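Local structure of Plm1 (Streptomyces sp. HK803, 4HXY) at residues 6-11 against 412-417; 159-162 against 167-170; 118-123 against 282-287. The protein probably reduces, with NADPH, the beta-keto group of a growing polyketide chain to a hydroxyl in the first module of phoslactomycin biosynthesis. All coordinates share one frame; numbering follows the deposited sequence.

Overall arrangement
The chain begins with strand 6-14, and contact 1 closes the longest loop, bringing residues 6-11 against 412-417, close to the other end of the chain. Everything else nests inside it. Contact 3 closes the next loop, from the end of helix 105-120 to the segment ahead of helix 290-310, and so joins what is probably the N-terminal structural subdomain to the NADPH-binding catalytic subdomain. Within that loop lies contact 2, in the hairpin of strands 160-164 and 167-175. No two of the three contacts touch. Contacts 1 and 2 are nevertheless related through neighbouring strands 6-14 and 167-175, while contact 3 lies about 23 Å, centre to centre, from each of them.

Contact 1: residues 6-11 against 412-417; sequences GWFSET and VTWSRF
The ring of F8 meets the indole of W414 in an offset edge-to-face (T-shaped) pair: the six-membered ring of W414 turns its edge toward the face of F8, with the planes at 84° and the ring centroids 5.6 Å apart. The closest touch is CE2 of F8 against CZ2 of W414, at 3.6 Å. Both residues carry CG anti to the carbonyl carbon (chi1 -43° in F8, -67° in W414), and the two side chains run past each other in opposite directions. V412 tightens this end from within its own segment, for its CG1 lies 3.4 Å above the indole plane, over its centre. A branched valine suits the place, since one methyl covers W414 while the other faces F8. That second approach is looser: CG2 of V412 stays 4.2 Å from CE1 of F8. Glycine suits position 6, because the lack of a beta carbon lets CZ of F8 lie 3.8 Å from CA of G6.

In the Rossmann-type fold of this short-chain dehydrogenase/reductase-like protein, strand 408-412 runs parallel to strand 357-361, and strand 6-14 pairs with it antiparallel, F8 and V408 being joined through their backbones. The chain then turns into helix 414-421, with T413 at the N-cap position, and the helix begins with the bond from F417 N to T413 O, 2.9 Å. Since no hydrogen bond crosses between 6-11 and 412-417, the contact rests on apolar and aromatic groups. F8 is buried and also touches L173 and T175 of strand 167-175, whereas W414 is only partly so and stacks with F433. Further along the helix the surface opens: S415 and R416, polar and exposed, stand well apart from strand 6-14, and NH2 of R416 bonds instead to the carbonyl O of R379.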
ATOM      1  N   GLY A   6      -7.265  16.557  -4.985  1.00 10.74           N
ATOM      2  CA  GLY A   6      -6.122  16.657  -4.086  1.00  9.08           C
ATOM      3  C   GLY A   6      -5.002  15.717  -4.498  1.00  8.21           C
ATOM      4  O   GLY A   6      -5.255  14.536  -4.807  1.00  7.29           O
ATOM      5  N   TRP A   7      -3.777  16.248  -4.501  1.00  7.86           N
ATOM      6  CA  TRP A   7      -2.555  15.488  -4.773  1.00  7.21           C
ATOM      7  C   TRP A   7      -1.686  15.553  -3.540  1.00  7.46           C
ATOM      8  O   TRP A   7      -1.424  16.638  -2.997  1.00  7.51           O
ATOM      9  CB  TRP A   7      -1.792  16.043  -5.963  1.00  7.95           C
ATOM     10  CG  TRP A   7      -2.416  15.712  -7.255  1.00  5.64           C
ATOM     11  CD1 TRP A   7      -3.554  16.254  -7.781  1.00  7.09           C
ATOM     12  CD2 TRP A   7      -1.939  14.770  -8.219  1.00  6.98           C
ATOM     13  NE1 TRP A   7      -3.814  15.697  -9.024  1.00  7.93           N
ATOM     14  CE2 TRP A   7      -2.842  14.783  -9.305  1.00  7.73           C
ATOM     15  CE3 TRP A   7      -0.843  13.925  -8.274  1.00  6.49           C
ATOM     16  CZ2 TRP A   7      -2.657  13.984 -10.433  1.00  7.31           C
ATOM     17  CZ3 TRP A   7      -0.679  13.108  -9.381  1.00  9.00           C
ATOM     18  CH2 TRP A   7      -1.581  13.149 -10.442  1.00  8.25           C
ATOM     19  N   PHE A   8      -1.269  14.382  -3.068  1.00  6.89           N
ATOM     20  CA  PHE A   8      -0.464  14.295  -1.869  1.00  6.79           C
ATOM     21  C   PHE A   8       0.666  13.299  -2.054  1.00  7.41           C
ATOM     22  O   PHE A   8       0.680  12.517  -3.012  1.00  6.27           O
ATOM     23  CB  PHE A   8      -1.328  13.889  -0.649  1.00  6.34           C
ATOM     24  CG  PHE A   8      -2.650  14.589  -0.587  1.00  6.84           C
ATOM     25  CD1 PHE A   8      -3.768  14.044  -1.189  1.00  6.01           C
ATOM     26  CD2 PHE A   8      -2.765  15.798   0.066  1.00  7.63           C
ATOM     27  CE1 PHE A   8      -4.998  14.689  -1.125  1.00  8.16           C
ATOM     28  CE2 PHE A   8      -3.981  16.464   0.133  1.00  7.00           C
ATOM     29  CZ  PHE A   8      -5.106  15.905  -0.466  1.00  6.87           C
ATOM     30  N   SER A   9       1.633  13.372  -1.139  1.00  8.14           N
ATOM     31  CA  SER A   9       2.762  12.457  -1.115  1.00  8.82           C
ATOM     32  C   SER A   9       3.221  12.216   0.318  1.00  8.63           C
ATOM     33  O   SER A   9       3.133  13.099   1.146  1.00  7.31           O
ATOM     34  CB  SER A   9       3.930  13.043  -1.897  1.00  9.90           C
ATOM     35  OG  SER A   9       4.962  12.082  -2.047  1.00 14.63           O
ATOM     36  N   GLU A  10       3.755  11.033   0.562  1.00  9.06           N
ATOM     37  CA  GLU A  10       4.560  10.770   1.737  1.00  9.20           C
ATOM     38  C   GLU A  10       5.813  11.643   1.723  1.00  9.69           C
ATOM     39  O   GLU A  10       6.427  11.872   0.667  1.00  9.90           O
ATOM     40  CB  GLU A  10       4.974   9.294   1.750  1.00 10.27           C
ATOM     41  CG  GLU A  10       5.772   8.887   2.955  1.00 11.43           C
ATOM     42  CD  GLU A  10       6.442   7.531   2.790  1.00 12.73           C
ATOM     43  OE1 GLU A  10       5.952   6.561   3.387  1.00 13.20           O
ATOM     44  OE2 GLU A  10       7.461   7.440   2.067  1.00 13.16           O
ATOM     45  N   THR A  11       6.200  12.150   2.889  1.00  8.45           N
ATOM     46  CA  THR A  11       7.501  12.773   3.063  1.00  8.85           C
ATOM     47  C   THR A  11       7.980  12.475   4.491  1.00  8.97           C
ATOM     48  O   THR A  11       7.262  11.848   5.270  1.00  9.09           O
ATOM     49  CB  THR A  11       7.455  14.296   2.761  1.00  8.87           C
ATOM     50  OG1 THR A  11       8.790  14.810   2.699  1.00 11.29           O
ATOM     51  CG2 THR A  11       6.667  15.038   3.843  1.00  9.13           C
ATOM     52  N   VAL A 412     -10.267  15.253  -0.411  1.00 10.00           N
ATOM     53  CA  VAL A 412     -10.321  15.244   1.048  1.00  9.82           C
ATOM     54  C   VAL A 412     -10.772  16.610   1.542  1.00  9.16           C
ATOM     55  O   VAL A 412     -10.247  17.631   1.101  1.00  9.47           O
ATOM     56  CB  VAL A 412      -8.949  14.943   1.677  1.00  9.67           C
ATOM     57  CG1 VAL A 412      -9.058  14.892   3.224  1.00 10.42           C
ATOM     58  CG2 VAL A 412      -8.390  13.614   1.147  1.00  9.78           C
ATOM     59  N   THR A 413     -11.755  16.609   2.440  1.00  8.98           N
ATOM     60  CA  THR A 413     -12.151  17.816   3.155  1.00  9.44           C
ATOM     61  C   THR A 413     -11.598  17.662   4.579  1.00  9.06           C
ATOM     62  O   THR A 413     -12.164  16.942   5.408  1.00  8.83           O
ATOM     63  CB  THR A 413     -13.696  17.984   3.143  1.00  9.82           C
ATOM     64  OG1 THR A 413     -14.158  18.086   1.781  1.00 10.74           O
ATOM     65  CG2 THR A 413     -14.127  19.220   3.923  1.00 12.11           C
ATOM     66  N   TRP A 414     -10.472  18.318   4.829  1.00  9.44           N
ATOM     67  CA  TRP A 414      -9.671  18.098   6.018  1.00  8.99           C
ATOM     68  C   TRP A 414     -10.417  18.438   7.310  1.00  9.84           C
ATOM     69  O   TRP A 414     -10.207  17.774   8.315  1.00  8.58           O
ATOM     70  CB  TRP A 414      -8.332  18.848   5.927  1.00  9.16           C
ATOM     71  CG  TRP A 414      -7.494  18.260   4.854  1.00  9.09           C
ATOM     72  CD1 TRP A 414      -7.279  18.771   3.607  1.00  8.84           C
ATOM     73  CD2 TRP A 414      -6.833  17.011   4.902  1.00  8.42           C
ATOM     74  NE1 TRP A 414      -6.497  17.907   2.871  1.00  8.67           N
ATOM     75  CE2 TRP A 414      -6.213  16.813   3.650  1.00  8.79           C
ATOM     76  CE3 TRP A 414      -6.699  16.031   5.879  1.00  8.82           C
ATOM     77  CZ2 TRP A 414      -5.450  15.687   3.378  1.00  7.80           C
ATOM     78  CZ3 TRP A 414      -5.949  14.911   5.601  1.00  9.21           C
ATOM     79  CH2 TRP A 414      -5.350  14.739   4.359  1.00  8.69           C
ATOM     80  N   SER A 415     -11.299  19.446   7.271  1.00 10.05           N
ATOM     81  CA  SER A 415     -12.074  19.840   8.453  1.00 10.58           C
ATOM     82  C   SER A 415     -12.985  18.710   8.953  1.00 10.20           C
ATOM     83  O   SER A 415     -13.253  18.643  10.149  1.00 11.16           O
ATOM     84  CB  SER A 415     -12.927  21.090   8.148  1.00 10.49           C
ATOM     85  OG  SER A 415     -13.848  20.807   7.123  1.00 14.15           O
ATOM     86  N   ARG A 416     -13.467  17.854   8.052  1.00 10.16           N
ATOM     87  CA  ARG A 416     -14.233  16.664   8.429  1.00 10.36           C
ATOM     88  C   ARG A 416     -13.340  15.438   8.630  1.00  9.71           C
ATOM     89  O   ARG A 416     -13.567  14.623   9.529  1.00  9.77           O
ATOM     90  CB  ARG A 416     -15.264  16.285   7.365  1.00 10.52           C
ATOM     91  CG  ARG A 416     -16.371  17.272   7.085  1.00 14.66           C
ATOM     92  CD  ARG A 416     -17.224  16.746   5.912  1.00 18.08           C
ATOM     93  NE  ARG A 416     -18.376  17.599   5.617  1.00 22.02           N
ATOM     94  CZ  ARG A 416     -19.527  17.185   5.061  1.00 23.96           C
ATOM     95  NH1 ARG A 416     -20.512  18.059   4.839  1.00 24.68           N
ATOM     96  NH2 ARG A 416     -19.721  15.906   4.734  1.00 24.12           N
ATOM     97  N   PHE A 417     -12.348  15.277   7.768  1.00  8.56           N
ATOM     98  CA  PHE A 417     -11.523  14.064   7.815  1.00  8.03           C
ATOM     99  C   PHE A 417     -10.720  13.943   9.115  1.00  8.11           C
ATOM    100  O   PHE A 417     -10.684  12.877   9.725  1.00  7.92           O
ATOM    101  CB  PHE A 417     -10.566  14.050   6.613  1.00  7.82           C
ATOM    102  CG  PHE A 417      -9.626  12.882   6.599  1.00  7.26           C
ATOM    103  CD1 PHE A 417      -9.978  11.707   5.973  1.00  9.83           C
ATOM    104  CD2 PHE A 417      -8.389  12.960   7.221  1.00  7.62           C
ATOM    105  CE1 PHE A 417      -9.110  10.621   5.974  1.00 10.27           C
ATOM    106  CE2 PHE A 417      -7.538  11.870   7.234  1.00  9.20           C
ATOM    107  CZ  PHE A 417      -7.898  10.715   6.593  1.00  9.65           C
TER

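Contact 2: residues 159-162 against 167-170; sequences DQLA and QLWA
A beta hairpin built from strands 160-164 and 167-175 brings A162 and W169 together as an antiparallel hydrogen-bonded pair. The amide N of A162 gives its hydrogen to O of W169 at 2.8 Å, and the amide N of W169 returns one to O of A162 at the same 2.8 Å. The two bonds are equally straight, 155° at the hydrogen. One step away, L161 and A170 form the non-hydrogen-bonded pair, where CA of L161 comes within 3.2 Å of O of W169 in a CA-H...O contact.

The two faces of the hairpin are filled in different ways. On the L161 face, CG of L161 is anti to its carbonyl carbon (chi1 -64°), and its CD2 reaches the small CB of A170 at 4.0 Å; the CB of L161 meanwhile meets CD2 of L168 at 4.1 Å. The small side chain of A170 suits a place packed against CD2 of L161. On the other face A162 presents only a methyl, and the W169 indole leads away from it, keeping O of A162 at its edge, near the ring plane. The polar ends turn to other partners: OE1 of Q160 bonds to R171 and OE1 of Q167 to Q14.

Strand 160-164 is flanked by the parallel strand 125-131, and strand 167-175 by the antiparallel strand 6-14. Helix 137-148 packs against the leucine face, with T146 touching L161 and L168, while W12 of strand 6-14 meets A162 and W169 on the other.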
ATOM      1  N   ASP A 159       4.846   7.826  15.876  1.00  7.71           N
ATOM      2  CA  ASP A 159       4.597   6.383  15.778  1.00  7.55           C
ATOM      3  C   ASP A 159       4.903   5.782  14.398  1.00  6.65           C
ATOM      4  O   ASP A 159       4.644   4.601  14.174  1.00  6.15           O
ATOM      5  CB  ASP A 159       3.141   6.087  16.175  1.00  7.74           C
ATOM      6  CG  ASP A 159       2.114   6.751  15.235  1.00  9.32           C
ATOM      7  OD1 ASP A 159       2.505   7.534  14.331  1.00  8.44           O
ATOM      8  OD2 ASP A 159       0.909   6.453  15.412  1.00  9.14           O
ATOM      9  N   GLN A 160       5.438   6.597  13.491  1.00  6.02           N
ATOM     10  CA  GLN A 160       5.880   6.129  12.171  1.00  6.43           C
ATOM     11  C   GLN A 160       7.265   6.707  11.921  1.00  6.62           C
ATOM     12  O   GLN A 160       7.418   7.830  11.423  1.00  6.87           O
ATOM     13  CB  GLN A 160       4.882   6.505  11.076  1.00  6.37           C
ATOM     14  CG  GLN A 160       3.536   5.789  11.279  1.00  6.51           C
ATOM     15  CD  GLN A 160       2.513   6.066  10.204  1.00  8.09           C
ATOM     16  OE1 GLN A 160       2.822   6.019   9.019  1.00  9.90           O
ATOM     17  NE2 GLN A 160       1.263   6.271  10.611  1.00  5.70           N
ATOM     18  N   LEU A 161       8.267   5.916  12.262  1.00  6.00           N
ATOM     19  CA  LEU A 161       9.645   6.394  12.348  1.00  6.27           C
ATOM     20  C   LEU A 161      10.589   5.568  11.497  1.00  6.16           C
ATOM     21  O   LEU A 161      10.367   4.370  11.247  1.00  5.46           O
ATOM     22  CB  LEU A 161      10.113   6.344  13.809  1.00  6.49           C
ATOM     23  CG  LEU A 161       9.364   7.265  14.778  1.00  8.50           C
ATOM     24  CD1 LEU A 161       9.645   6.857  16.192  1.00 10.88           C
ATOM     25  CD2 LEU A 161       9.747   8.740  14.517  1.00  9.85           C
ATOM     26  N   ALA A 162      11.693   6.199  11.105  1.00  7.40           N
ATOM     27  CA  ALA A 162      12.763   5.520  10.418  1.00  7.10           C
ATOM     28  C   ALA A 162      14.092   6.008  10.962  1.00  8.41           C
ATOM     29  O   ALA A 162      14.261   7.191  11.265  1.00  8.58           O
ATOM     30  CB  ALA A 162      12.672   5.757   8.901  1.00  6.88           C
ATOM     31  N   GLN A 167      20.061   8.902  12.688  1.00 18.15           N
ATOM     32  CA  GLN A 167      19.093   9.970  12.918  1.00 17.59           C
ATOM     33  C   GLN A 167      17.686   9.416  12.789  1.00 15.73           C
ATOM     34  O   GLN A 167      17.462   8.503  12.001  1.00 14.84           O
ATOM     35  CB  GLN A 167      19.272  11.078  11.886  1.00 18.04           C
ATOM     36  CG  GLN A 167      20.633  11.744  11.927  1.00 22.39           C
ATOM     37  CD  GLN A 167      20.709  12.737  13.052  1.00 27.23           C
ATOM     38  OE1 GLN A 167      20.174  13.845  12.947  1.00 32.24           O
ATOM     39  NE2 GLN A 167      21.344  12.343  14.152  1.00 29.65           N
ATOM     40  N   LEU A 168      16.760  10.008  13.533  1.00 14.54           N
ATOM     41  CA  LEU A 168      15.333   9.656  13.473  1.00 13.73           C
ATOM     42  C   LEU A 168      14.573  10.543  12.509  1.00 11.88           C
ATOM     43  O   LEU A 168      14.681  11.778  12.564  1.00 11.89           O
ATOM     44  CB  LEU A 168      14.664   9.800  14.842  1.00 14.51           C
ATOM     45  CG  LEU A 168      14.424   8.592  15.741  1.00 18.10           C
ATOM     46  CD1 LEU A 168      13.433   9.021  16.821  1.00 19.10           C
ATOM     47  CD2 LEU A 168      13.907   7.354  15.016  1.00 16.83           C
ATOM     48  N   TRP A 169      13.754   9.909  11.678  1.00  9.70           N
ATOM     49  CA  TRP A 169      12.901  10.595  10.714  1.00  8.87           C
ATOM     50  C   TRP A 169      11.464  10.165  10.971  1.00  8.18           C
ATOM     51  O   TRP A 169      11.223   9.004  11.283  1.00  8.73           O
ATOM     52  CB  TRP A 169      13.272  10.220   9.286  1.00  8.76           C
ATOM     53  CG  TRP A 169      14.622  10.704   8.848  1.00  9.40           C
ATOM     54  CD1 TRP A 169      15.830  10.200   9.204  1.00 10.17           C
ATOM     55  CD2 TRP A 169      14.886  11.795   7.955  1.00 10.82           C
ATOM     56  NE1 TRP A 169      16.840  10.918   8.607  1.00 12.35           N
ATOM     57  CE2 TRP A 169      16.285  11.889   7.818  1.00 12.12           C
ATOM     58  CE3 TRP A 169      14.077  12.699   7.262  1.00 11.67           C
ATOM     59  CZ2 TRP A 169      16.895  12.868   7.031  1.00 14.04           C
ATOM     60  CZ3 TRP A 169      14.671  13.636   6.450  1.00 12.98           C
ATOM     61  CH2 TRP A 169      16.075  13.728   6.354  1.00 15.58           C
ATOM     62  N   ALA A 170      10.530  11.107  10.853  1.00  6.89           N
ATOM     63  CA  ALA A 170       9.105  10.847  11.100  1.00  6.55           C
ATOM     64  C   ALA A 170       8.287  11.051   9.844  1.00  6.42           C
ATOM     65  O   ALA A 170       8.487  12.033   9.106  1.00  6.12           O
ATOM     66  CB  ALA A 170       8.581  11.748  12.229  1.00  5.69           C
TER

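Contact 3: residues 118-123 against 282-287; sequences GLELPD and DVRIAE
E120 OE1 is gripped by two donors, the amide of I285 and a water. The amide N of I285 points at it from 2.8 Å in a nearly straight bond (167° at the hydrogen), and E120 OE1 receives it on its syn lone pair, the one on the side of the other oxygen. The water donates to E120 OE1 at 2.8 Å and itself accepts a hydrogen bond from the amide N of A286 at 2.9 Å. Two successive backbone amides at the start of the 3-10 segment 285-287 are thus served by one carboxylate oxygen, one directly and one through water.

E120 stands at the end of helix 105-120. CG lies anti to its carbonyl carbon (chi1 -65°) and the chain is extended beyond it, which carries the carboxylate across to the loop; the length of a glutamate suits this span. OE2 takes a second water at 2.6 Å, whose other hydrogen goes to the carbonyl O of V283 at 2.7 Å, and OE2 is also bonded by the backbone N of G331. R284 crosses E120 obliquely and touches E120 OE2 with its CD, at 3.5 Å. Its NE is 3.9 Å from E120 OE2, a long salt bridge: OE2 sits off the plane of the guanidinium, so the attraction is of charges alone. The in-plane N-H at NH2 is spent on D282 OD1, 2.7 Å away. E120, D282 and R284 therefore share one charge network.

I285 is buried, touching L71 and L74 of helix 67-77. Through E120 the end of helix 105-120 is tied to the 282-287 loop, probably structural to catalytic subdomain. With backbone amides, two waters and a nearby arginine around it, the E120 carboxylate probably stays ionised, its charge being met mostly by directed N-H groups and waters, with R284 adding a weaker, undirected attraction.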
ATOM      1  N   GLY A 118      -2.855   0.667  14.697  1.00  6.48           N
ATOM      2  CA  GLY A 118      -2.938   1.929  15.436  1.00  7.25           C
ATOM      3  C   GLY A 118      -4.365   2.427  15.555  1.00  7.35           C
ATOM      4  O   GLY A 118      -4.752   2.989  16.600  1.00  8.58           O
ATOM      5  N   LEU A 119      -5.164   2.241  14.510  1.00  6.94           N
ATOM      6  CA  LEU A 119      -6.559   2.703  14.515  1.00  7.58           C
ATOM      7  C   LEU A 119      -7.503   1.743  15.279  1.00  8.26           C
ATOM      8  O   LEU A 119      -8.457   2.196  15.927  1.00  8.74           O
ATOM      9  CB  LEU A 119      -7.094   2.902  13.091  1.00  7.48           C
ATOM     10  CG  LEU A 119      -6.312   3.891  12.240  1.00  8.05           C
ATOM     11  CD1 LEU A 119      -6.727   3.791  10.766  1.00  8.21           C
ATOM     12  CD2 LEU A 119      -6.539   5.302  12.790  1.00 10.19           C
ATOM     13  N   GLU A 120      -7.231   0.442  15.226  1.00  7.40           N
ATOM     14  CA  GLU A 120      -8.093  -0.552  15.875  1.00  7.81           C
ATOM     15  C   GLU A 120      -7.754  -0.778  17.342  1.00  8.15           C
ATOM     16  O   GLU A 120      -8.635  -1.168  18.111  1.00  7.46           O
ATOM     17  CB  GLU A 120      -8.030  -1.907  15.148  1.00  8.03           C
ATOM     18  CG  GLU A 120      -8.592  -1.843  13.744  1.00  7.66           C
ATOM     19  CD  GLU A 120      -8.697  -3.186  13.064  1.00  8.32           C
ATOM     20  OE1 GLU A 120      -8.356  -4.229  13.686  1.00  8.73           O
ATOM     21  OE2 GLU A 120      -9.133  -3.184  11.888  1.00  8.62           O
ATOM     22  N   LEU A 121      -6.488  -0.564  17.706  1.00  8.23           N
ATOM     23  CA  LEU A 121      -5.967  -0.823  19.042  1.00  9.17           C
ATOM     24  C   LEU A 121      -5.228   0.432  19.534  1.00  8.86           C
ATOM     25  O   LEU A 121      -4.048   0.385  19.856  1.00  9.28           O
ATOM     26  CB  LEU A 121      -5.034  -2.038  19.011  1.00  9.26           C
ATOM     27  CG  LEU A 121      -5.611  -3.286  18.359  1.00 11.75           C
ATOM     28  CD1 LEU A 121      -4.482  -4.286  18.009  1.00 13.93           C
ATOM     29  CD2 LEU A 121      -6.667  -3.922  19.239  1.00 14.96           C
ATOM     30  N   PRO A 122      -5.935   1.574  19.595  1.00  9.39           N
ATOM     31  CA  PRO A 122      -5.245   2.864  19.709  1.00 10.95           C
ATOM     32  C   PRO A 122      -4.466   3.055  21.006  1.00 12.43           C
ATOM     33  O   PRO A 122      -3.464   3.804  21.021  1.00 13.26           O
ATOM     34  CB  PRO A 122      -6.391   3.886  19.583  1.00 10.91           C
ATOM     35  CG  PRO A 122      -7.624   3.109  19.903  1.00 10.76           C
ATOM     36  CD  PRO A 122      -7.371   1.760  19.356  1.00  9.60           C
ATOM     37  N   ASP A 123      -4.916   2.424  22.085  1.00 12.41           N
ATOM     38  CA  ASP A 123      -4.222   2.580  23.373  1.00 13.51           C
ATOM     39  C   ASP A 123      -3.069   1.598  23.533  1.00 13.38           C
ATOM     40  O   ASP A 123      -2.206   1.801  24.386  1.00 13.73           O
ATOM     41  CB  ASP A 123      -5.195   2.406  24.556  1.00 14.02           C
ATOM     42  CG  ASP A 123      -5.881   1.052  24.551  1.00 15.42           C
ATOM     43  OD1 ASP A 123      -6.590   0.750  23.573  1.00 17.89           O
ATOM     44  OD2 ASP A 123      -5.676   0.247  25.490  1.00 19.79           O
ATOM     45  N   ASP A 282     -14.078  -6.025   5.025  1.00 13.29           N
ATOM     46  CA  ASP A 282     -14.142  -5.285   6.292  1.00 13.35           C
ATOM     47  C   ASP A 282     -14.057  -6.306   7.428  1.00 12.41           C
ATOM     48  O   ASP A 282     -15.064  -6.888   7.824  1.00 12.28           O
ATOM     49  CB  ASP A 282     -15.457  -4.506   6.343  1.00 13.56           C
ATOM     50  CG  ASP A 282     -15.657  -3.735   7.642  1.00 17.73           C
ATOM     51  OD1 ASP A 282     -14.707  -3.610   8.437  1.00 18.24           O
ATOM     52  OD2 ASP A 282     -16.795  -3.252   7.866  1.00 21.98           O
ATOM     53  N   VAL A 283     -12.839  -6.546   7.905  1.00 12.22           N
ATOM     54  CA  VAL A 283     -12.562  -7.534   8.944  1.00 11.81           C
ATOM     55  C   VAL A 283     -11.493  -6.970   9.881  1.00 11.53           C
ATOM     56  O   VAL A 283     -10.386  -6.662   9.440  1.00 12.04           O
ATOM     57  CB  VAL A 283     -12.056  -8.867   8.331  1.00 11.36           C
ATOM     58  CG1 VAL A 283     -11.982  -9.970   9.391  1.00 12.01           C
ATOM     59  CG2 VAL A 283     -12.957  -9.283   7.163  1.00 12.60           C
ATOM     60  N   ARG A 284     -11.805  -6.866  11.173  1.00 11.18           N
ATOM     61  CA  ARG A 284     -10.821  -6.393  12.149  1.00 11.72           C
ATOM     62  C   ARG A 284      -9.653  -7.357  12.249  1.00 10.43           C
ATOM     63  O   ARG A 284      -9.794  -8.549  11.967  1.00  9.81           O
ATOM     64  CB  ARG A 284     -11.457  -6.212  13.533  1.00 12.84           C
ATOM     65  CG  ARG A 284     -12.625  -5.203  13.612  1.00 18.57           C
ATOM     66  CD  ARG A 284     -12.293  -3.770  13.212  1.00 25.71           C
ATOM     67  NE  ARG A 284     -13.004  -3.360  11.987  1.00 31.58           N
ATOM     68  CZ  ARG A 284     -13.836  -2.318  11.861  1.00 34.59           C
ATOM     69  NH1 ARG A 284     -14.085  -1.489  12.875  1.00 36.25           N
ATOM     70  NH2 ARG A 284     -14.421  -2.089  10.685  1.00 34.72           N
ATOM     71  N   ILE A 285      -8.504  -6.849  12.688  1.00  9.72           N
ATOM     72  CA  ILE A 285      -7.319  -7.653  12.866  1.00  9.43           C
ATOM     73  C   ILE A 285      -7.619  -8.838  13.775  1.00 10.04           C
ATOM     74  O   ILE A 285      -7.161  -9.958  13.498  1.00  9.36           O
ATOM     75  CB  ILE A 285      -6.151  -6.813  13.470  1.00  8.76           C
ATOM     76  CG1 ILE A 285      -5.592  -5.876  12.394  1.00  9.07           C
ATOM     77  CG2 ILE A 285      -5.052  -7.721  14.070  1.00 10.86           C
ATOM     78  CD1 ILE A 285      -4.753  -4.726  12.947  1.00  9.23           C
ATOM     79  N   ALA A 286      -8.409  -8.592  14.817  1.00 11.04           N
ATOM     80  CA  ALA A 286      -8.756  -9.641  15.784  1.00 12.35           C
ATOM     81  C   ALA A 286      -9.497 -10.823  15.154  1.00 13.30           C
ATOM     82  O   ALA A 286      -9.445 -11.929  15.703  1.00 15.03           O
ATOM     83  CB  ALA A 286      -9.583  -9.075  16.928  1.00 12.85           C
ATOM     84  N   GLU A 287     -10.198 -10.575  14.045  1.00 13.72           N
ATOM     85  CA  GLU A 287     -10.968 -11.588  13.353  1.00 14.12           C
ATOM     86  C   GLU A 287     -10.283 -12.083  12.072  1.00 13.24           C
ATOM     87  O   GLU A 287     -10.848 -12.920  11.377  1.00 13.81           O
ATOM     88  CB  GLU A 287     -12.355 -11.044  12.983  1.00 15.13           C
ATOM     89  CG  GLU A 287     -13.378 -11.026  14.127  1.00 20.76           C
ATOM     90  CD  GLU A 287     -12.985 -10.179  15.303  1.00 27.45           C
ATOM     91  OE1 GLU A 287     -12.705 -10.752  16.383  1.00 32.96           O
ATOM     92  OE2 GLU A 287     -12.972  -8.934  15.166  1.00 32.93           O
TER
HETATM   93  O   HOH W   1      -8.445  -4.799   9.941  1.00  8.82           O
HETATM   94  O   HOH W   2      -8.529  -5.910  15.891  1.00 11.92           O